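Local coordinates for STIL N-terminal domain-containing protein (Trichoplax adhaerens, PDB 5OI9) that probably takes part in centriole assembly as the N-terminal domain of a STIL-family protein, consistent with STIL's binding of the centrosomal protein CEP85, at residues C157-I162 and V244-P249; S230-I235 and P249-I254; R278-Q283 and T294-V299. One frame throughout, in Å; residues are numbered along the deposited sequence.

Contact 1: C157-I162 and V244-P249; sequences CDSVDI and VLDSDP
The carboxylate of D246 is the flat group here, and S159 comes at it from above its plane: OG lies 43° out of that plane and gives its proton to OD2 in a short bond of 2.8 Å. S159 CB follows at 3.4 Å from the same D246 OD2. Water 2, 2.7 Å away, is probably a second donor to D246 OD2 and in turn accepts from V160 N, so the carboxylate holds the facing loop directly at the S159 hydroxyl and, through the water, at the V160 backbone N. With CG set between the backbone N and the carbonyl carbon (chi1 62°), the D246 carboxylate faces the other loop. D246 lies in a type I turn, L245 to D248, beside strand 241-245, an edge strand of the seven-stranded mixed sheet; D248 N closes the turn on L245 O at 3.3 Å. Opposite it, 157-162 belongs to the loop from helix 139-155 to strand 167-176 of the nine-stranded sheet, and I162 already packs on L77 and I79 there. The pairing therefore crosses between the two sheets at the surface. Water 1 probably gives a further link, at 2.7 Å from D246 O and more weakly bonded to D158 O, which also accepts from R278 NH2.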
ATOM      1  N   CYS A 157      12.283  -8.362   2.473  1.00 17.95           N
ATOM      2  CA  CYS A 157      12.216  -9.802   2.697  1.00 23.44           C
ATOM      3  C   CYS A 157      10.963 -10.212   3.461  1.00 26.84           C
ATOM      4  O   CYS A 157      10.850 -11.374   3.866  1.00 28.33           O
ATOM      5  CB  CYS A 157      13.461 -10.282   3.451  1.00 23.90           C
ATOM      6  SG  CYS A 157      15.036 -10.034   2.595  1.00 27.83           S
ATOM      7  N   ASP A 158      10.022  -9.296   3.664  1.00 22.27           N
ATOM      8  CA  ASP A 158       8.858  -9.530   4.506  1.00 24.23           C
ATOM      9  C   ASP A 158       7.658  -9.974   3.678  1.00 19.66           C
ATOM     10  O   ASP A 158       7.676  -9.962   2.445  1.00 19.16           O
ATOM     11  CB  ASP A 158       8.507  -8.269   5.301  1.00 24.63           C
ATOM     12  CG  ASP A 158       9.582  -7.890   6.299  1.00 35.91           C
ATOM     13  OD1 ASP A 158      10.319  -8.792   6.755  1.00 42.57           O
ATOM     14  OD2 ASP A 158       9.687  -6.691   6.632  1.00 40.94           O
ATOM     15  N   SER A 159       6.597 -10.362   4.388  1.00 15.42           N
ATOM     16  CA  SER A 159       5.348 -10.748   3.747  1.00 20.61           C
ATOM     17  C   SER A 159       4.781  -9.593   2.931  1.00 17.36           C
ATOM     18  O   SER A 159       5.043  -8.420   3.207  1.00 20.62           O
ATOM     19  CB  SER A 159       4.327 -11.193   4.797  1.00 15.45           C
ATOM     20  OG  SER A 159       4.767 -12.351   5.486  1.00 20.40           O
ATOM     21  N   VAL A 160       3.987  -9.940   1.914  1.00 15.07           N
ATOM     22  CA  VAL A 160       3.345  -8.928   1.084  1.00 14.04           C
ATOM     23  C   VAL A 160       2.483  -8.030   1.955  1.00 18.77           C
ATOM     24  O   VAL A 160       1.685  -8.506   2.772  1.00 15.20           O
ATOM     25  CB  VAL A 160       2.522  -9.593  -0.029  1.00 14.99           C
ATOM     26  CG1 VAL A 160       1.624  -8.570  -0.708  1.00 13.08           C
ATOM     27  CG2 VAL A 160       3.442 -10.256  -1.047  1.00 15.43           C
ATOM     28  N   ASP A 161       2.647  -6.718   1.788  1.00 18.16           N
ATOM     29  CA  ASP A 161       1.927  -5.721   2.572  1.00 19.86           C
ATOM     30  C   ASP A 161       1.394  -4.657   1.625  1.00 23.00           C
ATOM     31  O   ASP A 161       2.167  -4.041   0.884  1.00 17.52           O
ATOM     32  CB  ASP A 161       2.839  -5.096   3.634  1.00 25.42           C
ATOM     33  CG  ASP A 161       2.070  -4.329   4.700  1.00 31.44           C
ATOM     34  OD1 ASP A 161       0.957  -3.836   4.416  1.00 27.27           O
ATOM     35  OD2 ASP A 161       2.586  -4.220   5.832  1.00 43.80           O
ATOM     36  N   ILE A 162       0.075  -4.441   1.652  1.00 16.17           N
ATOM     37  CA  ILE A 162      -0.532  -3.416   0.808  1.00 18.05           C
ATOM     38  C   ILE A 162       0.030  -2.041   1.141  1.00 18.76           C
ATOM     39  O   ILE A 162       0.113  -1.167   0.269  1.00 17.73           O
ATOM     40  CB  ILE A 162      -2.068  -3.448   0.948  1.00 19.29           C
ATOM     41  CG1 ILE A 162      -2.601  -4.850   0.658  1.00 23.35           C
ATOM     42  CG2 ILE A 162      -2.719  -2.444   0.010  1.00 15.18           C
ATOM     43  CD1 ILE A 162      -4.107  -4.957   0.756  1.00 20.29           C
ATOM     44  N   VAL A 244       5.065 -22.641  -2.116  1.00 14.14           N
ATOM     45  CA  VAL A 244       6.140 -22.303  -1.191  1.00 11.85           C
ATOM     46  C   VAL A 244       5.671 -21.189  -0.268  1.00 15.23           C
ATOM     47  O   VAL A 244       4.995 -20.250  -0.704  1.00 11.25           O
ATOM     48  CB  VAL A 244       7.419 -21.881  -1.948  1.00 14.32           C
ATOM     49  CG1 VAL A 244       8.573 -21.703  -0.983  1.00 12.30           C
ATOM     50  CG2 VAL A 244       7.778 -22.902  -3.022  1.00 15.58           C
ATOM     51  N   LEU A 245       6.029 -21.294   1.010  1.00 11.65           N
ATOM     52  CA  LEU A 245       5.746 -20.230   1.962  1.00 13.79           C
ATOM     53  C   LEU A 245       6.585 -18.995   1.649  1.00 16.83           C
ATOM     54  O   LEU A 245       7.695 -19.091   1.116  1.00 16.54           O
ATOM     55  CB  LEU A 245       6.027 -20.703   3.387  1.00 13.46           C
ATOM     56  CG  LEU A 245       5.170 -21.861   3.898  1.00 22.84           C
ATOM     57  CD1 LEU A 245       5.623 -22.290   5.284  1.00 24.56           C
ATOM     58  CD2 LEU A 245       3.704 -21.463   3.907  1.00 18.57           C
ATOM     59  N   ASP A 246       6.050 -17.819   1.996  1.00 12.87           N
ATOM     60  CA  ASP A 246       6.766 -16.577   1.720  1.00 14.07           C
ATOM     61  C   ASP A 246       7.987 -16.387   2.613  1.00 17.39           C
ATOM     62  O   ASP A 246       8.742 -15.432   2.405  1.00 17.05           O
ATOM     63  CB  ASP A 246       5.826 -15.371   1.852  1.00 15.20           C
ATOM     64  CG  ASP A 246       5.259 -15.196   3.259  1.00 18.92           C
ATOM     65  OD1 ASP A 246       5.626 -15.966   4.171  1.00 15.69           O
ATOM     66  OD2 ASP A 246       4.433 -14.272   3.449  1.00 13.76           O
ATOM     67  N   SER A 247       8.198 -17.270   3.592  1.00 13.87           N
ATOM     68  CA  SER A 247       9.329 -17.191   4.504  1.00 17.19           C
ATOM     69  C   SER A 247      10.386 -18.254   4.238  1.00 20.01           C
ATOM     70  O   SER A 247      11.385 -18.308   4.962  1.00 23.06           O
ATOM     71  CB  SER A 247       8.840 -17.314   5.952  1.00 22.67           C
ATOM     72  OG  SER A 247       8.228 -18.575   6.167  1.00 21.71           O
ATOM     73  N   ASP A 248      10.190 -19.100   3.236  1.00 16.27           N
ATOM     74  CA  ASP A 248      11.140 -20.166   2.937  1.00 16.21           C
ATOM     75  C   ASP A 248      12.446 -19.570   2.425  1.00 20.58           C
ATOM     76  O   ASP A 248      12.441 -18.890   1.391  1.00 16.62           O
ATOM     77  CB  ASP A 248      10.540 -21.114   1.903  1.00 16.32           C
ATOM     78  CG  ASP A 248      11.264 -22.448   1.827  1.00 21.50           C
ATOM     79  OD1 ASP A 248      12.504 -22.479   1.974  1.00 25.72           O
ATOM     80  OD2 ASP A 248      10.584 -23.473   1.611  1.00 21.89           O
ATOM     81  N   PRO A 249      13.576 -19.793   3.100  1.00 21.06           N
ATOM     82  CA  PRO A 249      14.842 -19.208   2.623  1.00 22.25           C
ATOM     83  C   PRO A 249      15.267 -19.698   1.249  1.00 20.65           C
ATOM     84  O   PRO A 249      16.070 -19.022   0.593  1.00 19.54           O
ATOM     85  CB  PRO A 249      15.852 -19.617   3.706  1.00 23.31           C
ATOM     86  CG  PRO A 249      15.232 -20.790   4.391  1.00 21.60           C
ATOM     87  CD  PRO A 249      13.752 -20.564   4.342  1.00 22.29           C
TER
HETATM   88  O   HOH W   1       8.384 -12.785   2.083  1.00 26.42           O
HETATM   89  O   HOH W   2       3.614 -12.732   1.327  1.00 14.36           O

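Contact 2: S230-I235 and P249-I254; sequences SGYVAI and PKLSSI
I254, whose side chain reaches A234 across the contact, sends its backbone N to K250 O at 3.0 Å, and S253 N grips the same K250 O at 3.2 Å. These two bonds wind up the end of the short 3-10 segment 249-252; S252 OG adds only a weak bond to P249 O. Between the segments themselves everything is apolar. L251 meets the Y232 ring obliquely, the two side chains crossing at about a right angle, and both its methyls reach the same ring atom: CD1 and CD2 each lie 3.7 Å from Y232 CD2. The CD2 methyl of L251 also touches Y232 CB, while CD1 leans on toward CE2. Two residues further along the strand, A234 is met by I254, which holds CG1 anti to its N (chi1 -166°) and stays extended beyond it, carrying CD1 to 3.7 Å from A234 CB. With an alanine in place of Y232 the ring is gone, and both L251 methyls would probably face a gap, with the leucine freer to turn. Strand 229-235 runs between 241-245 and 256-264; L251 of the 3-10 segment and I254 just after it lie over its Y232 and A234 side, and V244 of the edge strand touches both A234 and L251. Y232 also packs against L256 and I259 of strand 256-264 and against R278 and Y279 of helix 270-281.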
ATOM      1  N   SER A 230      -0.023 -14.992   1.258  1.00 14.45           N
ATOM      2  CA  SER A 230       0.449 -15.305  -0.079  1.00 12.98           C
ATOM      3  C   SER A 230       1.789 -16.013   0.016  1.00 14.28           C
ATOM      4  O   SER A 230       2.454 -16.003   1.056  1.00 12.20           O
ATOM      5  CB  SER A 230       0.573 -14.047  -0.946  1.00 14.10           C
ATOM      6  OG  SER A 230       1.736 -13.312  -0.608  1.00 12.56           O
ATOM      7  N   GLY A 231       2.171 -16.632  -1.091  1.00 12.01           N
ATOM      8  CA  GLY A 231       3.453 -17.287  -1.203  1.00 14.32           C
ATOM      9  C   GLY A 231       3.881 -17.340  -2.649  1.00 14.90           C
ATOM     10  O   GLY A 231       3.408 -16.549  -3.472  1.00 11.45           O
ATOM     11  N   TYR A 232       4.758 -18.276  -2.980  1.00 11.00           N
ATOM     12  CA  TYR A 232       5.315 -18.343  -4.318  1.00 12.58           C
ATOM     13  C   TYR A 232       5.168 -19.757  -4.862  1.00 12.33           C
ATOM     14  O   TYR A 232       4.954 -20.716  -4.114  1.00 12.08           O
ATOM     15  CB  TYR A 232       6.775 -17.864  -4.312  1.00 12.13           C
ATOM     16  CG  TYR A 232       6.870 -16.447  -3.790  1.00 10.61           C
ATOM     17  CD1 TYR A 232       6.683 -15.363  -4.636  1.00 12.65           C
ATOM     18  CD2 TYR A 232       7.087 -16.193  -2.441  1.00 13.83           C
ATOM     19  CE1 TYR A 232       6.737 -14.064  -4.162  1.00 13.66           C
ATOM     20  CE2 TYR A 232       7.145 -14.898  -1.955  1.00 12.74           C
ATOM     21  CZ  TYR A 232       6.971 -13.837  -2.822  1.00 17.80           C
ATOM     22  OH  TYR A 232       7.024 -12.541  -2.347  1.00 15.00           O
ATOM     23  N   VAL A 233       5.249 -19.866  -6.184  1.00 13.25           N
ATOM     24  CA  VAL A 233       4.995 -21.114  -6.893  1.00 13.29           C
ATOM     25  C   VAL A 233       6.283 -21.545  -7.575  1.00 10.57           C
ATOM     26  O   VAL A 233       6.835 -20.809  -8.402  1.00 10.69           O
ATOM     27  CB  VAL A 233       3.858 -20.970  -7.917  1.00 12.09           C
ATOM     28  CG1 VAL A 233       3.636 -22.290  -8.646  1.00 11.16           C
ATOM     29  CG2 VAL A 233       2.583 -20.508  -7.234  1.00 10.94           C
ATOM     30  N   ALA A 234       6.755 -22.735  -7.230  1.00 15.53           N
ATOM     31  CA  ALA A 234       7.896 -23.350  -7.881  1.00 14.82           C
ATOM     32  C   ALA A 234       7.399 -24.453  -8.811  1.00 16.22           C
ATOM     33  O   ALA A 234       6.207 -24.769  -8.865  1.00 18.32           O
ATOM     34  CB  ALA A 234       8.880 -23.882  -6.838  1.00 15.94           C
ATOM     35  N   ILE A 235       8.321 -25.049  -9.559  1.00 16.49           N
ATOM     36  CA  ILE A 235       7.977 -26.065 -10.547  1.00 29.53           C
ATOM     37  C   ILE A 235       9.075 -27.120 -10.555  1.00 25.36           C
ATOM     38  O   ILE A 235      10.253 -26.805 -10.359  1.00 34.03           O
ATOM     39  CB  ILE A 235       7.767 -25.438 -11.944  1.00 22.08           C
ATOM     40  CG1 ILE A 235       7.201 -26.460 -12.932  1.00 40.11           C
ATOM     41  CG2 ILE A 235       9.061 -24.837 -12.474  1.00 36.22           C
ATOM     42  CD1 ILE A 235       6.740 -25.844 -14.240  1.00 43.04           C
ATOM     43  N   PRO A 249      13.576 -19.793   3.100  1.00 21.06           N
ATOM     44  CA  PRO A 249      14.842 -19.208   2.623  1.00 22.25           C
ATOM     45  C   PRO A 249      15.267 -19.698   1.249  1.00 20.65           C
ATOM     46  O   PRO A 249      16.070 -19.022   0.593  1.00 19.54           O
ATOM     47  CB  PRO A 249      15.852 -19.617   3.706  1.00 23.31           C
ATOM     48  CG  PRO A 249      15.232 -20.790   4.391  1.00 21.60           C
ATOM     49  CD  PRO A 249      13.752 -20.564   4.342  1.00 22.29           C
ATOM     50  N   LYS A 250      14.751 -20.838   0.785  1.00 19.06           N
ATOM     51  CA  LYS A 250      15.061 -21.322  -0.555  1.00 16.18           C
ATOM     52  C   LYS A 250      14.515 -20.416  -1.651  1.00 17.90           C
ATOM     53  O   LYS A 250      14.906 -20.578  -2.813  1.00 12.95           O
ATOM     54  CB  LYS A 250      14.510 -22.736  -0.748  1.00 18.18           C
ATOM     55  CG  LYS A 250      15.178 -23.788   0.122  1.00 32.23           C
ATOM     56  CD  LYS A 250      14.612 -25.173  -0.147  1.00 37.06           C
ATOM     57  CE  LYS A 250      13.171 -25.286   0.334  1.00 36.03           C
ATOM     58  NZ  LYS A 250      13.067 -25.152   1.814  1.00 45.01           N
ATOM     59  N   LEU A 251      13.632 -19.471  -1.313  1.00 15.65           N
ATOM     60  CA  LEU A 251      13.035 -18.594  -2.315  1.00 15.69           C
ATOM     61  C   LEU A 251      14.073 -17.789  -3.090  1.00 16.96           C
ATOM     62  O   LEU A 251      13.781 -17.326  -4.197  1.00 17.43           O
ATOM     63  CB  LEU A 251      12.044 -17.637  -1.651  1.00 12.79           C
ATOM     64  CG  LEU A 251      10.703 -18.219  -1.206  1.00 13.37           C
ATOM     65  CD1 LEU A 251       9.965 -17.219  -0.332  1.00 11.08           C
ATOM     66  CD2 LEU A 251       9.864 -18.607  -2.417  1.00 12.27           C
ATOM     67  N   SER A 252      15.274 -17.610  -2.538  1.00 15.74           N
ATOM     68  CA  SER A 252      16.260 -16.757  -3.195  1.00 19.66           C
ATOM     69  C   SER A 252      16.774 -17.363  -4.498  1.00 13.96           C
ATOM     70  O   SER A 252      17.177 -16.620  -5.401  1.00 14.10           O
ATOM     71  CB  SER A 252      17.421 -16.466  -2.242  1.00 19.13           C
ATOM     72  OG  SER A 252      18.038 -17.662  -1.797  1.00 25.08           O
ATOM     73  N   SER A 253      16.766 -18.693  -4.633  1.00 14.61           N
ATOM     74  CA  SER A 253      17.275 -19.300  -5.859  1.00 18.04           C
ATOM     75  C   SER A 253      16.444 -20.457  -6.400  1.00 16.43           C
ATOM     76  O   SER A 253      16.776 -20.970  -7.474  1.00 13.80           O
ATOM     77  CB  SER A 253      18.728 -19.772  -5.657  1.00 16.64           C
ATOM     78  OG  SER A 253      18.833 -20.636  -4.542  1.00 22.62           O
ATOM     79  N   ILE A 254      15.390 -20.880  -5.715  1.00 14.76           N
ATOM     80  CA  ILE A 254      14.510 -21.911  -6.280  1.00 13.56           C
ATOM     81  C   ILE A 254      13.853 -21.363  -7.545  1.00 14.84           C
ATOM     82  O   ILE A 254      13.543 -20.159  -7.602  1.00 10.49           O
ATOM     83  CB  ILE A 254      13.464 -22.343  -5.239  1.00 17.18           C
ATOM     84  CG1 ILE A 254      12.754 -23.637  -5.652  1.00 20.63           C
ATOM     85  CG2 ILE A 254      12.446 -21.234  -4.975  1.00 11.57           C
ATOM     86  CD1 ILE A 254      11.787 -24.157  -4.610  1.00 25.01           C
TER

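Contact 3: R278-Q283 and T294-V299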
ATOM      1  N   ARG A 278       4.939  -7.194  -5.894  1.00 10.46           N
ATOM      2  CA  ARG A 278       6.030  -7.672  -5.054  1.00 11.37           C
ATOM      3  C   ARG A 278       6.844  -8.749  -5.763  1.00 16.76           C
ATOM      4  O   ARG A 278       8.079  -8.748  -5.697  1.00 14.76           O
ATOM      5  CB  ARG A 278       5.466  -8.197  -3.739  1.00 17.80           C
ATOM      6  CG  ARG A 278       6.508  -8.718  -2.789  1.00 22.07           C
ATOM      7  CD  ARG A 278       7.399  -7.603  -2.265  1.00 22.29           C
ATOM      8  NE  ARG A 278       8.432  -8.159  -1.402  1.00 23.93           N
ATOM      9  CZ  ARG A 278       8.242  -8.467  -0.125  1.00 23.88           C
ATOM     10  NH1 ARG A 278       7.059  -8.258   0.439  1.00 19.82           N
ATOM     11  NH2 ARG A 278       9.234  -8.979   0.590  1.00 29.33           N
ATOM     12  N   TYR A 279       6.168  -9.676  -6.448  1.00 13.86           N
ATOM     13  CA  TYR A 279       6.878 -10.715  -7.193  1.00 14.33           C
ATOM     14  C   TYR A 279       7.682 -10.119  -8.343  1.00 14.25           C
ATOM     15  O   TYR A 279       8.834 -10.508  -8.571  1.00 12.82           O
ATOM     16  CB  TYR A 279       5.883 -11.756  -7.709  1.00 11.09           C
ATOM     17  CG  TYR A 279       6.500 -12.868  -8.530  1.00 13.12           C
ATOM     18  CD1 TYR A 279       7.240 -13.879  -7.926  1.00  8.73           C
ATOM     19  CD2 TYR A 279       6.326 -12.920  -9.908  1.00 12.69           C
ATOM     20  CE1 TYR A 279       7.798 -14.903  -8.671  1.00 10.88           C
ATOM     21  CE2 TYR A 279       6.877 -13.942 -10.662  1.00 10.07           C
ATOM     22  CZ  TYR A 279       7.615 -14.929 -10.040  1.00 11.59           C
ATOM     23  OH  TYR A 279       8.170 -15.944 -10.788  1.00 11.73           O
ATOM     24  N   LEU A 280       7.097  -9.167  -9.070  1.00 11.20           N
ATOM     25  CA  LEU A 280       7.791  -8.572 -10.210  1.00 15.00           C
ATOM     26  C   LEU A 280       8.990  -7.741  -9.768  1.00 17.15           C
ATOM     27  O   LEU A 280      10.036  -7.749 -10.429  1.00 14.28           O
ATOM     28  CB  LEU A 280       6.828  -7.711 -11.022  1.00 13.57           C
ATOM     29  CG  LEU A 280       5.721  -8.462 -11.756  1.00 19.13           C
ATOM     30  CD1 LEU A 280       4.887  -7.505 -12.581  1.00 20.33           C
ATOM     31  CD2 LEU A 280       6.325  -9.546 -12.629  1.00 14.83           C
ATOM     32  N   TYR A 281       8.859  -7.014  -8.657  1.00 12.11           N
ATOM     33  CA  TYR A 281       9.906  -6.082  -8.251  1.00 16.80           C
ATOM     34  C   TYR A 281      11.042  -6.754  -7.494  1.00 19.06           C
ATOM     35  O   TYR A 281      12.187  -6.294  -7.578  1.00 19.19           O
ATOM     36  CB  TYR A 281       9.313  -4.970  -7.385  1.00 14.20           C
ATOM     37  CG  TYR A 281       8.950  -3.726  -8.155  1.00 22.73           C
ATOM     38  CD1 TYR A 281       9.906  -2.762  -8.443  1.00 24.04           C
ATOM     39  CD2 TYR A 281       7.651  -3.511  -8.592  1.00 26.03           C
ATOM     40  CE1 TYR A 281       9.580  -1.620  -9.149  1.00 26.13           C
ATOM     41  CE2 TYR A 281       7.318  -2.372  -9.296  1.00 36.57           C
ATOM     42  CZ  TYR A 281       8.283  -1.430  -9.570  1.00 31.72           C
ATOM     43  OH  TYR A 281       7.946  -0.295 -10.271  1.00 44.45           O
ATOM     44  N   SER A 282      10.755  -7.824  -6.752  1.00 13.90           N
ATOM     45  CA  SER A 282      11.719  -8.359  -5.798  1.00 17.52           C
ATOM     46  C   SER A 282      13.013  -8.780  -6.481  1.00 15.50           C
ATOM     47  O   SER A 282      13.005  -9.559  -7.438  1.00 17.73           O
ATOM     48  CB  SER A 282      11.117  -9.547  -5.048  1.00 18.37           C
ATOM     49  OG  SER A 282      12.051 -10.075  -4.118  1.00 17.67           O
ATOM     50  N   GLN A 283      14.128  -8.256  -5.982  1.00 15.46           N
ATOM     51  CA  GLN A 283      15.447  -8.728  -6.373  1.00 18.50           C
ATOM     52  C   GLN A 283      16.024  -9.716  -5.368  1.00 16.94           C
ATOM     53  O   GLN A 283      17.168 -10.152  -5.529  1.00 16.29           O
ATOM     54  CB  GLN A 283      16.395  -7.540  -6.570  1.00 19.11           C
ATOM     55  CG  GLN A 283      15.990  -6.644  -7.734  1.00 18.68           C
ATOM     56  CD  GLN A 283      16.872  -5.419  -7.877  1.00 27.71           C
ATOM     57  OE1 GLN A 283      17.919  -5.314  -7.238  1.00 31.49           O
ATOM     58  NE2 GLN A 283      16.451  -4.483  -8.720  1.00 28.32           N
ATOM     59  N   THR A 294       7.106 -12.907 -19.723  1.00 15.07           N
ATOM     60  CA  THR A 294       6.640 -14.203 -20.196  1.00 20.11           C
ATOM     61  C   THR A 294       5.221 -14.516 -19.746  1.00 19.15           C
ATOM     62  O   THR A 294       4.581 -15.404 -20.319  1.00 18.78           O
ATOM     63  CB  THR A 294       7.579 -15.310 -19.707  1.00 18.33           C
ATOM     64  OG1 THR A 294       7.503 -15.402 -18.277  1.00 17.30           O
ATOM     65  CG2 THR A 294       9.010 -15.006 -20.109  1.00 12.71           C
ATOM     66  N   GLY A 295       4.711 -13.799 -18.749  1.00 19.36           N
ATOM     67  CA  GLY A 295       3.491 -14.203 -18.086  1.00 14.22           C
ATOM     68  C   GLY A 295       3.818 -15.149 -16.952  1.00 15.02           C
ATOM     69  O   GLY A 295       4.628 -16.065 -17.122  1.00 13.19           O
ATOM     70  N   PHE A 296       3.228 -14.932 -15.782  1.00  9.91           N
ATOM     71  CA  PHE A 296       3.454 -15.802 -14.641  1.00 13.97           C
ATOM     72  C   PHE A 296       2.112 -16.240 -14.080  1.00 12.01           C
ATOM     73  O   PHE A 296       1.069 -15.648 -14.372  1.00 12.44           O
ATOM     74  CB  PHE A 296       4.310 -15.125 -13.556  1.00 13.38           C
ATOM     75  CG  PHE A 296       3.696 -13.884 -12.969  1.00 12.06           C
ATOM     76  CD1 PHE A 296       2.945 -13.950 -11.805  1.00 10.54           C
ATOM     77  CD2 PHE A 296       3.889 -12.650 -13.566  1.00 12.66           C
ATOM     78  CE1 PHE A 296       2.391 -12.808 -11.254  1.00 14.34           C
ATOM     79  CE2 PHE A 296       3.337 -11.505 -13.021  1.00 13.21           C
ATOM     80  CZ  PHE A 296       2.587 -11.584 -11.863  1.00 14.43           C
ATOM     81  N   ILE A 297       2.144 -17.295 -13.291  1.00 12.21           N
ATOM     82  CA  ILE A 297       0.916 -17.947 -12.861  1.00 12.18           C
ATOM     83  C   ILE A 297       0.507 -17.402 -11.503  1.00 10.90           C
ATOM     84  O   ILE A 297       1.341 -17.063 -10.658  1.00 11.45           O
ATOM     85  CB  ILE A 297       1.074 -19.484 -12.836  1.00 13.49           C
ATOM     86  CG1 ILE A 297      -0.293 -20.160 -12.697  1.00 15.45           C
ATOM     87  CG2 ILE A 297       2.012 -19.915 -11.712  1.00 14.92           C
ATOM     88  CD1 ILE A 297      -0.297 -21.621 -13.081  1.00 22.64           C
ATOM     89  N   LEU A 298      -0.804 -17.291 -11.310  1.00 10.69           N
ATOM     90  CA  LEU A 298      -1.395 -16.956 -10.023  1.00 13.25           C
ATOM     91  C   LEU A 298      -2.382 -18.054  -9.665  1.00 10.34           C
ATOM     92  O   LEU A 298      -3.333 -18.301 -10.412  1.00  8.60           O
ATOM     93  CB  LEU A 298      -2.093 -15.593 -10.067  1.00 11.88           C
ATOM     94  CG  LEU A 298      -3.102 -15.308  -8.951  1.00 11.90           C
ATOM     95  CD1 LEU A 298      -2.417 -15.219  -7.596  1.00  8.68           C
ATOM     96  CD2 LEU A 298      -3.872 -14.028  -9.257  1.00 12.42           C
ATOM     97  N   VAL A 299      -2.138 -18.728  -8.547  1.00 13.35           N
ATOM     98  CA  VAL A 299      -3.071 -19.701  -7.994  1.00 11.55           C
ATOM     99  C   VAL A 299      -3.855 -18.977  -6.910  1.00 11.95           C
ATOM    100  O   VAL A 299      -3.311 -18.647  -5.851  1.00 12.96           O
ATOM    101  CB  VAL A 299      -2.348 -20.939  -7.446  1.00 13.75           C
ATOM    102  CG1 VAL A 299      -3.351 -21.958  -6.941  1.00 13.02           C
ATOM    103  CG2 VAL A 299      -1.464 -21.552  -8.524  1.00 10.01           C
TER
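Y279 and F296 form the aromatic part of the contact. Their planes are inclined by 46° and their centroids lie 5.2 Å apart, neither a stack nor an edge-to-face pair. Y279 puts CD2 over the middle of one F296 face, 4.0 Å above the ring plane, while its CE2 sits 3.9 Å from F296 CG, near the root of the ring. The two side chains slide past each other in opposite directions, one growing from the helix and the other from the strand. F296 holds CG in the crowded position between backbone N and carbonyl carbon (chi1 61°), and in this setting its ring reaches back to the last turn of the helix.

The aliphatic part is L280, which crosses F296 at about a right angle and brings CD2 to 3.6 Å from F296 CE2, obliquely to the ring. Consecutive helix residues thus hold F296 at different places, one over a face and one obliquely beside CE2 and CD2. This is the helix-to-strand packing of a beta-alpha-beta unit: strand 256-264, helix 270-281 and strand 296-302, the two strands lying parallel side by side in the sheet. L256 and I259 of the first strand pack on Y279 too.

Several polar groups bond within a segment or to the connection between them. The Y279 hydroxyl bonds to R290 O, and K288 NZ holds the carbonyls of Y279 and S282, where the chain leaves the helix; S282 N still closes on R278 O at 3.0 Å. Ahead of the strand, T294 OG1 accepts from D291 N and donates to G295 O at 3.2 Å, meeting that carbonyl 44° out of its plane. G295 has backbone angles at which a side chain would jam against the T294 carbonyl oxygen.

Overall arrangement
Contacts 2 and 3 are buried and apolar, whereas contact 1 is a surface contact made by one side-chain hydrogen bond and waters. All three reach the seven-stranded sheet. Contact 1 starts from the turn beside its edge strand and leads to a loop bound for the other sheet; contact 2 covers the neighbouring strand with a 3-10 segment and the residue I254 that follows it; contact 3 seats a helix on an interior strand. Contacts 1 and 2 share P249, and V244 N bonds to Y232 O where their strands pair. Contacts 2 and 3 meet where the Y232 and Y279 rings touch. R278 ties contact 3 to contact 1 through the D158 carbonyl.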